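Local coordinates for protein signal recognition particle receptor FtsY (Sulfolobus acidocaldarius, PDB 5L3S) that serves as the receptor, or docking protein, of the signal recognition particle, pairing an SRP54-type helical bundle with a P-loop GTPase domain, at residues Ile133-Asp138 / Phe173-Phe178; Asp89-Ile94 / Val122-Lys127; Asn53-Lys58 / Glu67-Asn72; Asp38-Val43 / Asp228-Ala233. All coordinates share one frame; numbering follows the deposited sequence.

Contact 1. Residues Ile133-Asp138 / Phe173-Phe178; sequences IIAASD and FDAISF
Asp138 OD1, held by the backbone N-H groups of both Phe140 and Arg141, lies five residues on from Ile133, which with Ala135 packs against Ala175 and Phe178 of helix 168-181. Strand and helix run nearly antiparallel, at 165°, with their axes 8.1 Å apart. The closest approach of side chains is methyl on methyl: Ala135 CB sits 3.6 Å from Ala175 CB, and because both residues are so small the backbones come together there, with CA atoms 5.6 Å apart. Ile133 reaches further. Its CG1 branch stands between the backbone N and the carbonyl carbon (chi1 70°) and, extended beyond that, carries CD1 up to the helix, where it lies only 3.2 Å from Ala175 O, a tight fit against a carbonyl. The same methyl reaches Phe178 CD2 at 3.9 Å, meeting the ring obliquely. Phe178 also touches Gln158 on the neighbouring strand, while the strand's backbone bonds to Val186 and Leu188 on one side and to Gln158 and Ile160 on the other. Helix 168-181 thus lies along strand 132-137 while joining the parallel strands 158-160 and 186-191 that flank it: a beta-alpha-beta crossover of the P-loop GTPase fold.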
loop_
_atom_site.group_PDB
_atom_site.type_symbol
_atom_site.label_atom_id
_atom_site.label_comp_id
_atom_site.label_asym_id
_atom_site.label_seq_id
_atom_site.Cartn_x
_atom_site.Cartn_y
_atom_site.Cartn_z
ATOM N N ILE B 133 20.482 15.964 10.479
ATOM C CA ILE B 133 19.323 16.726 10.938
ATOM C C ILE B 133 18.172 16.442 9.991
ATOM O O ILE B 133 18.376 16.062 8.832
ATOM C CB ILE B 133 19.564 18.250 11.020
ATOM C CG1 ILE B 133 19.701 18.859 9.628
ATOM C CG2 ILE B 133 20.774 18.575 11.888
ATOM C CD1 ILE B 133 19.859 20.362 9.658
ATOM N N ILE B 134 16.954 16.612 10.490
ATOM C CA ILE B 134 15.765 16.336 9.710
ATOM C C ILE B 134 15.051 17.643 9.432
ATOM O O ILE B 134 14.904 18.474 10.331
ATOM C CB ILE B 134 14.796 15.437 10.503
ATOM C CG1 ILE B 134 15.504 14.157 10.948
ATOM C CG2 ILE B 134 13.521 15.174 9.695
ATOM C CD1 ILE B 134 14.710 13.308 11.927
ATOM N N ALA B 135 14.643 17.825 8.179
ATOM C CA ALA B 135 13.766 18.920 7.792
ATOM C C ALA B 135 12.317 18.423 7.803
ATOM O O ALA B 135 11.960 17.501 7.054
ATOM C CB ALA B 135 14.130 19.410 6.408
ATOM N N ALA B 136 11.490 19.039 8.641
ATOM C CA ALA B 136 10.065 18.709 8.725
ATOM C C ALA B 136 9.289 19.411 7.621
ATOM O O ALA B 136 8.505 20.323 7.878
ATOM C CB ALA B 136 9.517 19.085 10.094
ATOM N N SER B 137 9.499 18.979 6.382
ATOM C CA SER B 137 8.914 19.668 5.231
ATOM C C SER B 137 7.528 19.152 4.785
ATOM O O SER B 137 7.048 19.535 3.727
ATOM C CB SER B 137 9.898 19.695 4.055
ATOM O OG SER B 137 10.915 20.671 4.264
ATOM N N ASP B 138 6.905 18.281 5.583
ATOM C CA ASP B 138 5.448 18.068 5.489
ATOM C C ASP B 138 4.788 19.089 6.394
ATOM O O ASP B 138 4.717 18.899 7.608
ATOM C CB ASP B 138 5.047 16.669 5.950
ATOM C CG ASP B 138 3.528 16.429 5.906
ATOM O OD1 ASP B 138 2.740 17.378 5.695
ATOM O OD2 ASP B 138 3.121 15.265 6.105
ATOM N N PHE B 173 15.068 24.913 3.104
ATOM C CA PHE B 173 16.087 25.940 2.992
ATOM C C PHE B 173 16.744 26.238 4.349
ATOM O O PHE B 173 17.974 26.292 4.444
ATOM C CB PHE B 173 15.499 27.216 2.376
ATOM C CG PHE B 173 16.510 28.302 2.142
ATOM C CD1 PHE B 173 17.204 28.375 0.945
ATOM C CD2 PHE B 173 16.757 29.257 3.112
ATOM C CE1 PHE B 173 18.144 29.386 0.725
ATOM C CE2 PHE B 173 17.697 30.266 2.902
ATOM C CZ PHE B 173 18.389 30.329 1.706
ATOM N N ASP B 174 15.926 26.411 5.390
ATOM C CA ASP B 174 16.421 26.706 6.735
ATOM C C ASP B 174 17.228 25.545 7.300
ATOM O O ASP B 174 18.238 25.747 7.955
ATOM C CB ASP B 174 15.258 26.999 7.685
ATOM C CG ASP B 174 14.675 28.385 7.498
ATOM O OD1 ASP B 174 15.104 29.106 6.568
ATOM O OD2 ASP B 174 13.782 28.745 8.290
ATOM N N ALA B 175 16.751 24.329 7.057
ATOM C CA ALA B 175 17.436 23.124 7.507
ATOM C C ALA B 175 18.825 22.995 6.882
ATOM O O ALA B 175 19.798 22.716 7.565
ATOM C CB ALA B 175 16.599 21.895 7.165
ATOM N N ILE B 176 18.905 23.189 5.575
ATOM C CA ILE B 176 20.193 23.138 4.878
ATOM C C ILE B 176 21.151 24.237 5.335
ATOM O O ILE B 176 22.351 23.997 5.538
ATOM C CB ILE B 176 19.976 23.179 3.353
ATOM C CG1 ILE B 176 19.196 21.928 2.918
ATOM C CG2 ILE B 176 21.323 23.321 2.608
ATOM C CD1 ILE B 176 18.712 21.971 1.492
ATOM N N SER B 177 20.628 25.442 5.526
ATOM C CA SER B 177 21.458 26.549 5.999
ATOM C C SER B 177 22.038 26.244 7.383
ATOM O O SER B 177 23.217 26.514 7.665
ATOM C CB SER B 177 20.648 27.849 6.052
ATOM O OG SER B 177 21.430 28.895 6.612
ATOM N N PHE B 178 21.194 25.678 8.235
ATOM C CA PHE B 178 21.576 25.308 9.595
ATOM C C PHE B 178 22.641 24.215 9.569
ATOM O O PHE B 178 23.621 24.275 10.310
ATOM C CB PHE B 178 20.340 24.829 10.378
ATOM C CG PHE B 178 20.634 24.433 11.801
ATOM C CD1 PHE B 178 20.537 25.358 12.824
ATOM C CD2 PHE B 178 21.002 23.133 12.117
ATOM C CE1 PHE B 178 20.806 25.001 14.134
ATOM C CE2 PHE B 178 21.280 22.771 13.428
ATOM C CZ PHE B 178 21.176 23.710 14.439
#

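Contact 2. Residues Asp89-Ile94 / Val122-Lys127; sequences DLIEKI and VNMLKK
The start of helix 90-96 lies beside the C-terminal end of helix 114-127, with backbones nearest at Ile91 and Leu125, whose CA atoms are 7.7 Å apart. Two pairs of side chains bridge the gap. Ile91 presents its CD1 methyl to the middle of Met124, 4.0 Å from SD and just as close to CG, so the two side chains cross at a slant, with the methyl against the CG-SD bond. Met124 runs straight out as far as the sulfur (chi1 176°, chi2 -176°) and then bends at chi3, 54°, which turns CE out of the line of the chain. One turn on, Ile94 CD1 touches Leu125 CD2 at 3.9 Å, the two side chains crossing at about a right angle. Both of these residues also rest on Val186 of the central sheet, whereas Met124 leans on Tyr272, as does Leu90. Asp89 caps helix 90-96, though loosely: OD2 accepts weak bonds from Ile91 N and Glu92 N. Everything that meets between the helices is a methyl, a methylene or the thioether sulfur. Cohesion here therefore comes from dispersion and the hydrophobic effect, with no polar pair to set the register.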
loop_
_atom_site.group_PDB
_atom_site.type_symbol
_atom_site.label_atom_id
_atom_site.label_comp_id
_atom_site.label_asym_id
_atom_site.label_seq_id
_atom_site.Cartn_x
_atom_site.Cartn_y
_atom_site.Cartn_z
ATOM N N ASP B 89 26.908 1.751 -2.601
ATOM C CA ASP B 89 26.244 1.796 -1.301
ATOM C C ASP B 89 26.083 3.241 -0.833
ATOM O O ASP B 89 27.004 4.047 -0.982
ATOM C CB ASP B 89 27.055 0.994 -0.285
ATOM C CG ASP B 89 26.484 1.080 1.113
ATOM O OD1 ASP B 89 25.414 0.483 1.356
ATOM O OD2 ASP B 89 27.108 1.734 1.970
ATOM N N LEU B 90 24.926 3.563 -0.255
ATOM C CA LEU B 90 24.595 4.948 0.072
ATOM C C LEU B 90 25.534 5.558 1.102
ATOM O O LEU B 90 25.893 6.731 1.010
ATOM C CB LEU B 90 23.148 5.067 0.560
ATOM C CG LEU B 90 22.714 6.472 0.980
ATOM C CD1 LEU B 90 22.853 7.448 -0.183
ATOM C CD2 LEU B 90 21.294 6.461 1.496
ATOM N N ILE B 91 25.915 4.770 2.095
ATOM C CA ILE B 91 26.812 5.274 3.123
ATOM C C ILE B 91 28.180 5.578 2.517
ATOM O O ILE B 91 28.786 6.604 2.826
ATOM C CB ILE B 91 26.912 4.297 4.306
ATOM C CG1 ILE B 91 25.570 4.249 5.043
ATOM C CG2 ILE B 91 28.023 4.715 5.265
ATOM C CD1 ILE B 91 25.324 2.946 5.755
ATOM N N GLU B 92 28.644 4.708 1.623
ATOM C CA GLU B 92 29.917 4.945 0.945
ATOM C C GLU B 92 29.812 6.192 0.071
ATOM O O GLU B 92 30.753 6.986 0.011
ATOM C CB GLU B 92 30.357 3.719 0.124
ATOM C CG GLU B 92 31.602 3.959 -0.728
ATOM C CD GLU B 92 31.905 2.805 -1.668
ATOM O OE1 GLU B 92 31.400 1.686 -1.423
ATOM O OE2 GLU B 92 32.642 3.017 -2.657
ATOM N N LYS B 93 28.658 6.373 -0.572
ATOM C CA LYS B 93 28.366 7.573 -1.362
ATOM C C LYS B 93 28.513 8.837 -0.522
ATOM O O LYS B 93 29.173 9.790 -0.927
ATOM C CB LYS B 93 26.933 7.548 -1.897
ATOM C CG LYS B 93 26.708 6.858 -3.237
ATOM C CD LYS B 93 25.245 7.054 -3.671
ATOM C CE LYS B 93 24.844 6.166 -4.848
ATOM N NZ LYS B 93 25.384 6.671 -6.140
ATOM N N ILE B 94 27.869 8.844 0.641
ATOM C CA ILE B 94 27.936 9.992 1.546
ATOM C C ILE B 94 29.370 10.228 2.031
ATOM O O ILE B 94 29.885 11.341 1.925
ATOM C CB ILE B 94 27.004 9.824 2.754
ATOM C CG1 ILE B 94 25.551 9.681 2.286
ATOM C CG2 ILE B 94 27.156 11.015 3.705
ATOM C CD1 ILE B 94 24.581 9.351 3.393
ATOM N N VAL B 122 17.966 7.756 9.773
ATOM C CA VAL B 122 18.722 8.417 10.842
ATOM C C VAL B 122 19.431 7.408 11.744
ATOM O O VAL B 122 20.614 7.559 12.055
ATOM C CB VAL B 122 17.807 9.289 11.738
ATOM C CG1 VAL B 122 18.593 9.800 12.962
ATOM C CG2 VAL B 122 17.247 10.442 10.940
ATOM N N ASN B 123 18.697 6.384 12.181
ATOM C CA ASN B 123 19.299 5.352 13.024
ATOM C C ASN B 123 20.489 4.666 12.351
ATOM O O ASN B 123 21.516 4.428 12.984
ATOM C CB ASN B 123 18.277 4.304 13.445
ATOM C CG ASN B 123 18.846 3.312 14.420
ATOM O OD1 ASN B 123 19.126 3.650 15.562
ATOM N ND2 ASN B 123 19.029 2.075 13.973
ATOM N N MET B 124 20.361 4.379 11.064
ATOM C CA MET B 124 21.434 3.702 10.349
ATOM C C MET B 124 22.630 4.650 10.242
ATOM O O MET B 124 23.765 4.243 10.461
ATOM C CB MET B 124 20.969 3.242 8.964
ATOM C CG MET B 124 22.083 2.609 8.117
ATOM S SD MET B 124 21.460 2.213 6.478
ATOM C CE MET B 124 20.788 3.789 5.958
ATOM N N LEU B 125 22.365 5.923 9.947
ATOM C CA LEU B 125 23.439 6.921 9.820
ATOM C C LEU B 125 24.192 7.136 11.139
ATOM O O LEU B 125 25.433 7.249 11.153
ATOM C CB LEU B 125 22.887 8.250 9.272
ATOM C CG LEU B 125 22.348 8.215 7.831
ATOM C CD1 LEU B 125 21.583 9.494 7.456
ATOM C CD2 LEU B 125 23.466 7.965 6.830
ATOM N N LYS B 126 23.449 7.185 12.242
ATOM C CA LYS B 126 24.059 7.294 13.563
ATOM C C LYS B 126 25.009 6.142 13.850
ATOM O O LYS B 126 26.098 6.356 14.391
ATOM C CB LYS B 126 23.012 7.366 14.675
ATOM C CG LYS B 126 22.275 8.674 14.777
ATOM C CD LYS B 126 21.907 8.963 16.226
ATOM C CE LYS B 126 20.950 7.920 16.788
ATOM N NZ LYS B 126 20.828 8.040 18.272
ATOM N N LYS B 127 24.604 4.926 13.487
ATOM C CA LYS B 127 25.449 3.740 13.676
ATOM C C LYS B 127 26.702 3.798 12.799
ATOM O O LYS B 127 27.709 3.144 13.086
ATOM C CB LYS B 127 24.671 2.462 13.340
ATOM C CG LYS B 127 23.349 2.303 14.071
ATOM C CD LYS B 127 23.522 1.754 15.476
ATOM C CE LYS B 127 22.203 1.781 16.236
ATOM N NZ LYS B 127 22.325 1.167 17.588
#

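Contact 3. Residues Asn53-Lys58 / Glu67-Asn72; sequences NNLIGK and EEIVIN
Helix 41-55 ends next to helix 66-85, the CA atoms coming nearest at Leu55 and Val70, 7.8 Å apart, and from there the chain swings off into a type II turn from Leu55 to Lys58. Leu55 carries this contact. With CG beside the backbone N (chi1 -68°) and chi2 extended, its forked end projects at the other helix and splits over two neighbouring residues. The CD1 branch lies against Val70, 4.0 Å from CG2 and equally near CA, so it meets the flank of the valine and the backbone behind it; the two side chains slant across each other. The CD2 branch faces Ile69 and stays looser, 4.4 Å from CG2, while the longer arm of that isoleucine leads off elsewhere. Val70 also touches Leu23 and Leu30 of helix 20-36, and Thr73 touches Leu55. The turn is pinned by Lys58 N to Leu55 O, 3.0 Å, with Gly57 taking its positive phi of 106°, and Gly57 and Lys58 bond through their backbones to Ile18. Between the helices only aliphatic carbon meets, so what joins these members of the helical bundle is hydrophobic packing round one branched leucine tip.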
loop_
_atom_site.group_PDB
_atom_site.type_symbol
_atom_site.label_atom_id
_atom_site.label_comp_id
_atom_site.label_asym_id
_atom_site.label_seq_id
_atom_site.Cartn_x
_atom_site.Cartn_y
_atom_site.Cartn_z
ATOM N N ASN B 53 12.252 -17.614 -25.183
ATOM C CA ASN B 53 13.114 -17.348 -26.328
ATOM C C ASN B 53 14.572 -17.696 -26.092
ATOM O O ASN B 53 15.276 -18.110 -27.014
ATOM C CB ASN B 53 12.998 -15.895 -26.763
ATOM C CG ASN B 53 11.662 -15.592 -27.378
ATOM O OD1 ASN B 53 11.118 -16.407 -28.118
ATOM N ND2 ASN B 53 11.116 -14.418 -27.072
ATOM N N ASN B 54 15.033 -17.523 -24.862
ATOM C CA ASN B 54 16.398 -17.908 -24.539
ATOM C C ASN B 54 16.572 -19.420 -24.588
ATOM O O ASN B 54 17.658 -19.912 -24.869
ATOM C CB ASN B 54 16.794 -17.397 -23.156
ATOM C CG ASN B 54 18.231 -17.721 -22.810
ATOM O OD1 ASN B 54 18.529 -18.788 -22.271
ATOM N ND2 ASN B 54 19.137 -16.804 -23.128
ATOM N N LEU B 55 15.505 -20.162 -24.321
ATOM C CA LEU B 55 15.633 -21.613 -24.175
ATOM C C LEU B 55 15.260 -22.424 -25.420
ATOM O O LEU B 55 15.785 -23.523 -25.613
ATOM C CB LEU B 55 14.862 -22.106 -22.949
ATOM C CG LEU B 55 15.469 -21.639 -21.621
ATOM C CD1 LEU B 55 14.564 -21.964 -20.448
ATOM C CD2 LEU B 55 16.851 -22.255 -21.429
ATOM N N ILE B 56 14.359 -21.895 -26.248
ATOM C CA ILE B 56 13.942 -22.596 -27.452
ATOM C C ILE B 56 15.171 -22.781 -28.328
ATOM O O ILE B 56 15.760 -21.806 -28.785
ATOM C CB ILE B 56 12.890 -21.823 -28.276
ATOM C CG1 ILE B 56 11.597 -21.637 -27.489
ATOM C CG2 ILE B 56 12.571 -22.581 -29.569
ATOM C CD1 ILE B 56 11.097 -22.896 -26.918
ATOM N N GLY B 57 15.562 -24.030 -28.530
ATOM C CA GLY B 57 16.698 -24.334 -29.389
ATOM C C GLY B 57 17.952 -24.755 -28.644
ATOM O O GLY B 57 18.884 -25.294 -29.246
ATOM N N LYS B 58 17.976 -24.516 -27.335
ATOM C CA LYS B 58 19.118 -24.898 -26.510
ATOM C C LYS B 58 19.128 -26.399 -26.255
ATOM O O LYS B 58 18.080 -27.018 -26.116
ATOM C CB LYS B 58 19.115 -24.149 -25.176
ATOM C CG LYS B 58 19.144 -22.631 -25.295
ATOM C CD LYS B 58 20.333 -22.130 -26.089
ATOM C CE LYS B 58 20.456 -20.611 -26.005
ATOM N NZ LYS B 58 21.519 -20.090 -26.923
ATOM N N GLU B 67 12.224 -28.871 -16.592
ATOM C CA GLU B 67 11.584 -27.954 -15.647
ATOM C C GLU B 67 12.607 -27.243 -14.765
ATOM O O GLU B 67 12.503 -26.040 -14.531
ATOM C CB GLU B 67 10.578 -28.701 -14.763
ATOM C CG GLU B 67 9.957 -29.940 -15.401
ATOM C CD GLU B 67 8.891 -29.609 -16.429
ATOM O OE1 GLU B 67 8.239 -28.552 -16.296
ATOM O OE2 GLU B 67 8.703 -30.408 -17.371
ATOM N N GLU B 68 13.601 -27.985 -14.286
ATOM C CA GLU B 68 14.599 -27.403 -13.399
ATOM C C GLU B 68 15.535 -26.435 -14.117
ATOM O O GLU B 68 15.856 -25.381 -13.575
ATOM C CB GLU B 68 15.403 -28.471 -12.656
ATOM C CG GLU B 68 16.228 -27.879 -11.516
ATOM C CD GLU B 68 16.990 -28.919 -10.720
ATOM O OE1 GLU B 68 17.209 -30.033 -11.245
ATOM O OE2 GLU B 68 17.369 -28.617 -9.566
ATOM N N ILE B 69 15.969 -26.785 -15.330
ATOM C CA ILE B 69 16.771 -25.858 -16.131
ATOM C C ILE B 69 16.013 -24.545 -16.365
ATOM O O ILE B 69 16.602 -23.465 -16.333
ATOM C CB ILE B 69 17.222 -26.474 -17.482
ATOM C CG1 ILE B 69 18.344 -27.488 -17.260
ATOM C CG2 ILE B 69 17.732 -25.399 -18.434
ATOM C CD1 ILE B 69 17.884 -28.919 -17.201
ATOM N N VAL B 70 14.705 -24.646 -16.587
ATOM C CA VAL B 70 13.865 -23.471 -16.793
ATOM C C VAL B 70 13.841 -22.597 -15.550
ATOM O O VAL B 70 14.040 -21.383 -15.629
ATOM C CB VAL B 70 12.413 -23.866 -17.144
ATOM C CG1 VAL B 70 11.504 -22.631 -17.185
ATOM C CG2 VAL B 70 12.384 -24.598 -18.467
ATOM N N ILE B 71 13.600 -23.219 -14.401
ATOM C CA ILE B 71 13.526 -22.491 -13.139
ATOM C C ILE B 71 14.868 -21.849 -12.804
ATOM O O ILE B 71 14.929 -20.683 -12.406
ATOM C CB ILE B 71 13.066 -23.413 -11.991
ATOM C CG1 ILE B 71 11.603 -23.822 -12.203
ATOM C CG2 ILE B 71 13.224 -22.729 -10.653
ATOM C CD1 ILE B 71 11.121 -24.923 -11.266
ATOM N N ASN B 72 15.949 -22.600 -12.981
ATOM C CA ASN B 72 17.277 -22.059 -12.705
ATOM C C ASN B 72 17.678 -20.953 -13.671
ATOM O O ASN B 72 18.320 -19.985 -13.271
ATOM C CB ASN B 72 18.332 -23.166 -12.684
ATOM C CG ASN B 72 18.280 -23.975 -11.414
ATOM O OD1 ASN B 72 17.636 -23.573 -10.441
ATOM N ND2 ASN B 72 18.954 -25.119 -11.406
#

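Contact 4. Residues Asp38-Val43 / Asp228-Ala233; sequences DVSYEV and DALEQA
Leu230 bridges the helical bundle and the GTPase domain, the paired unit characteristic of SRP-type GTPases, by setting one methyl against Ser40 and Val43. The leucine stands in the first turn of helix 228-239. With CG opposite the backbone N (chi1 -179°) and chi2 at 59°, it sends CD2 across to the start of helix 41-55. There CD2 lies 3.9 Å from Ser40 OG and 4.0 Å from Val43 CG2, one branch serving both neighbours. Ser40 is the N-cap residue of that helix and Val43 follows three residues later, so the methyl rests against the opening turn. Val43, crossing the leucine at a slant, packs in addition on Ser261 and Glu265 of helix 258-266. Just ahead of Ser40, Asp38 has positive phi and completes the Schellman motif that ends helix 20-36, so the leucine faces the corner between two bundle helices. Another protein chain borders this joint: Asp38 OD1 is hydrogen-bonded to its backbone and Asp228 OD1 to one of its polar side chains. The second carboxylate oxygen, Asp228 OD2, takes Gln232 NE2 at 3.1 Å in a nearly straight bond; the amide N comes to the anti side of OD2, tilted 30° out of the carboxylate plane.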
loop_
_atom_site.group_PDB
_atom_site.type_symbol
_atom_site.label_atom_id
_atom_site.label_comp_id
_atom_site.label_asym_id
_atom_site.label_seq_id
_atom_site.Cartn_x
_atom_site.Cartn_y
_atom_site.Cartn_z
ATOM N N ASP B 38 3.451 -10.245 -6.765
ATOM C CA ASP B 38 3.249 -8.864 -7.172
ATOM C C ASP B 38 4.252 -8.354 -8.218
ATOM O O ASP B 38 4.566 -7.164 -8.273
ATOM C CB ASP B 38 3.185 -7.947 -5.935
ATOM C CG ASP B 38 1.948 -8.223 -5.085
ATOM O OD1 ASP B 38 0.833 -8.134 -5.640
ATOM O OD2 ASP B 38 2.086 -8.587 -3.892
ATOM N N VAL B 39 4.741 -9.244 -9.075
ATOM C CA VAL B 39 5.332 -8.763 -10.313
ATOM C C VAL B 39 4.151 -8.509 -11.235
ATOM O O VAL B 39 3.345 -9.409 -11.462
ATOM C CB VAL B 39 6.276 -9.802 -10.948
ATOM C CG1 VAL B 39 6.902 -9.227 -12.196
ATOM C CG2 VAL B 39 7.323 -10.224 -9.949
ATOM N N SER B 40 4.030 -7.293 -11.756
ATOM C CA SER B 40 2.846 -6.939 -12.537
ATOM C C SER B 40 2.688 -7.835 -13.760
ATOM O O SER B 40 3.657 -8.440 -14.220
ATOM C CB SER B 40 2.892 -5.474 -12.966
ATOM O OG SER B 40 3.692 -5.318 -14.123
ATOM N N TYR B 41 1.461 -7.915 -14.274
ATOM C CA TYR B 41 1.120 -8.828 -15.360
ATOM C C TYR B 41 1.998 -8.598 -16.585
ATOM O O TYR B 41 2.530 -9.548 -17.182
ATOM C CB TYR B 41 -0.354 -8.667 -15.755
ATOM C CG TYR B 41 -0.867 -9.759 -16.669
ATOM C CD1 TYR B 41 -1.631 -10.807 -16.170
ATOM C CD2 TYR B 41 -0.578 -9.748 -18.034
ATOM C CE1 TYR B 41 -2.101 -11.816 -17.012
ATOM C CE2 TYR B 41 -1.037 -10.746 -18.874
ATOM C CZ TYR B 41 -1.796 -11.776 -18.360
ATOM O OH TYR B 41 -2.248 -12.763 -19.204
ATOM N N GLU B 42 2.133 -7.329 -16.956
ATOM C CA GLU B 42 2.851 -6.945 -18.166
ATOM C C GLU B 42 4.354 -7.279 -18.089
ATOM O O GLU B 42 4.954 -7.706 -19.071
ATOM C CB GLU B 42 2.627 -5.454 -18.446
ATOM C CG GLU B 42 1.151 -5.061 -18.698
ATOM C CD GLU B 42 0.282 -4.981 -17.426
ATOM O OE1 GLU B 42 0.823 -4.820 -16.309
ATOM O OE2 GLU B 42 -0.960 -5.082 -17.553
ATOM N N VAL B 43 4.952 -7.084 -16.919
ATOM C CA VAL B 43 6.364 -7.393 -16.721
ATOM C C VAL B 43 6.586 -8.906 -16.651
ATOM O O VAL B 43 7.540 -9.434 -17.223
ATOM C CB VAL B 43 6.905 -6.702 -15.452
ATOM C CG1 VAL B 43 8.318 -7.187 -15.112
ATOM C CG2 VAL B 43 6.877 -5.199 -15.647
ATOM N N ASP B 228 -0.189 -0.909 -9.042
ATOM C CA ASP B 228 -0.114 0.553 -8.968
ATOM C C ASP B 228 1.247 1.060 -8.516
ATOM O O ASP B 228 1.600 2.209 -8.779
ATOM C CB ASP B 228 -1.197 1.164 -8.074
ATOM C CG ASP B 228 -1.434 2.636 -8.386
ATOM O OD1 ASP B 228 -1.819 2.933 -9.539
ATOM O OD2 ASP B 228 -1.241 3.493 -7.494
ATOM N N ALA B 229 2.003 0.223 -7.816
ATOM C CA ALA B 229 3.334 0.636 -7.366
ATOM C C ALA B 229 4.260 0.956 -8.557
ATOM O O ALA B 229 5.024 1.933 -8.536
ATOM C CB ALA B 229 3.943 -0.428 -6.455
ATOM N N LEU B 230 4.180 0.135 -9.599
ATOM C CA LEU B 230 4.936 0.393 -10.815
ATOM C C LEU B 230 4.434 1.669 -11.490
ATOM O O LEU B 230 5.221 2.454 -12.019
ATOM C CB LEU B 230 4.881 -0.800 -11.782
ATOM C CG LEU B 230 5.671 -0.637 -13.088
ATOM C CD1 LEU B 230 7.165 -0.384 -12.805
ATOM C CD2 LEU B 230 5.489 -1.824 -14.061
ATOM N N GLU B 231 3.124 1.874 -11.475
ATOM C CA GLU B 231 2.559 3.098 -12.038
ATOM C C GLU B 231 3.024 4.345 -11.274
ATOM O O GLU B 231 3.361 5.357 -11.883
ATOM C CB GLU B 231 1.029 3.034 -12.084
ATOM C CG GLU B 231 0.389 4.226 -12.780
ATOM C CD GLU B 231 0.477 4.135 -14.294
ATOM O OE1 GLU B 231 0.994 3.112 -14.810
ATOM O OE2 GLU B 231 0.018 5.086 -14.968
ATOM N N GLN B 232 3.041 4.267 -9.948
ATOM C CA GLN B 232 3.620 5.338 -9.120
ATOM C C GLN B 232 5.082 5.619 -9.498
ATOM O O GLN B 232 5.491 6.765 -9.690
ATOM C CB GLN B 232 3.554 4.967 -7.627
ATOM C CG GLN B 232 2.150 4.881 -7.037
ATOM C CD GLN B 232 2.149 4.225 -5.670
ATOM O OE1 GLN B 232 3.132 4.304 -4.923
ATOM N NE2 GLN B 232 1.051 3.560 -5.339
ATOM N N ALA B 233 5.866 4.563 -9.592
ATOM C CA ALA B 233 7.274 4.691 -9.956
ATOM C C ALA B 233 7.485 5.322 -11.333
ATOM O O ALA B 233 8.387 6.142 -11.494
ATOM C CB ALA B 233 7.954 3.342 -9.879
#

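Overall arrangement
Contact 1 lies in the GTPase domain, and contact 2 joins helix 90-96 to helix 114-127 of the same domain. They meet directly: Ile134 CD1 touches Val122 CG2 at 4.0 Å, where helix 114-127 packs against the strand that follows it in the chain. Contact 1 runs into the nucleotide site, since Asp138 touches phosphoaminophosphonic acid-guanylate ester (GNP), with the Ala135 side chain about 12 Å from the magnesium ion; in contact 2 the Met124 side chain stays about 13 Å from GNP. Contacts 3 and 4 share helix 41-55, nearest atoms about 12 Å apart: the former binds its end within the bundle, the latter its start to the GTPase domain. Contacts 1 and 3 are farthest apart, their centres about 53 Å from each other.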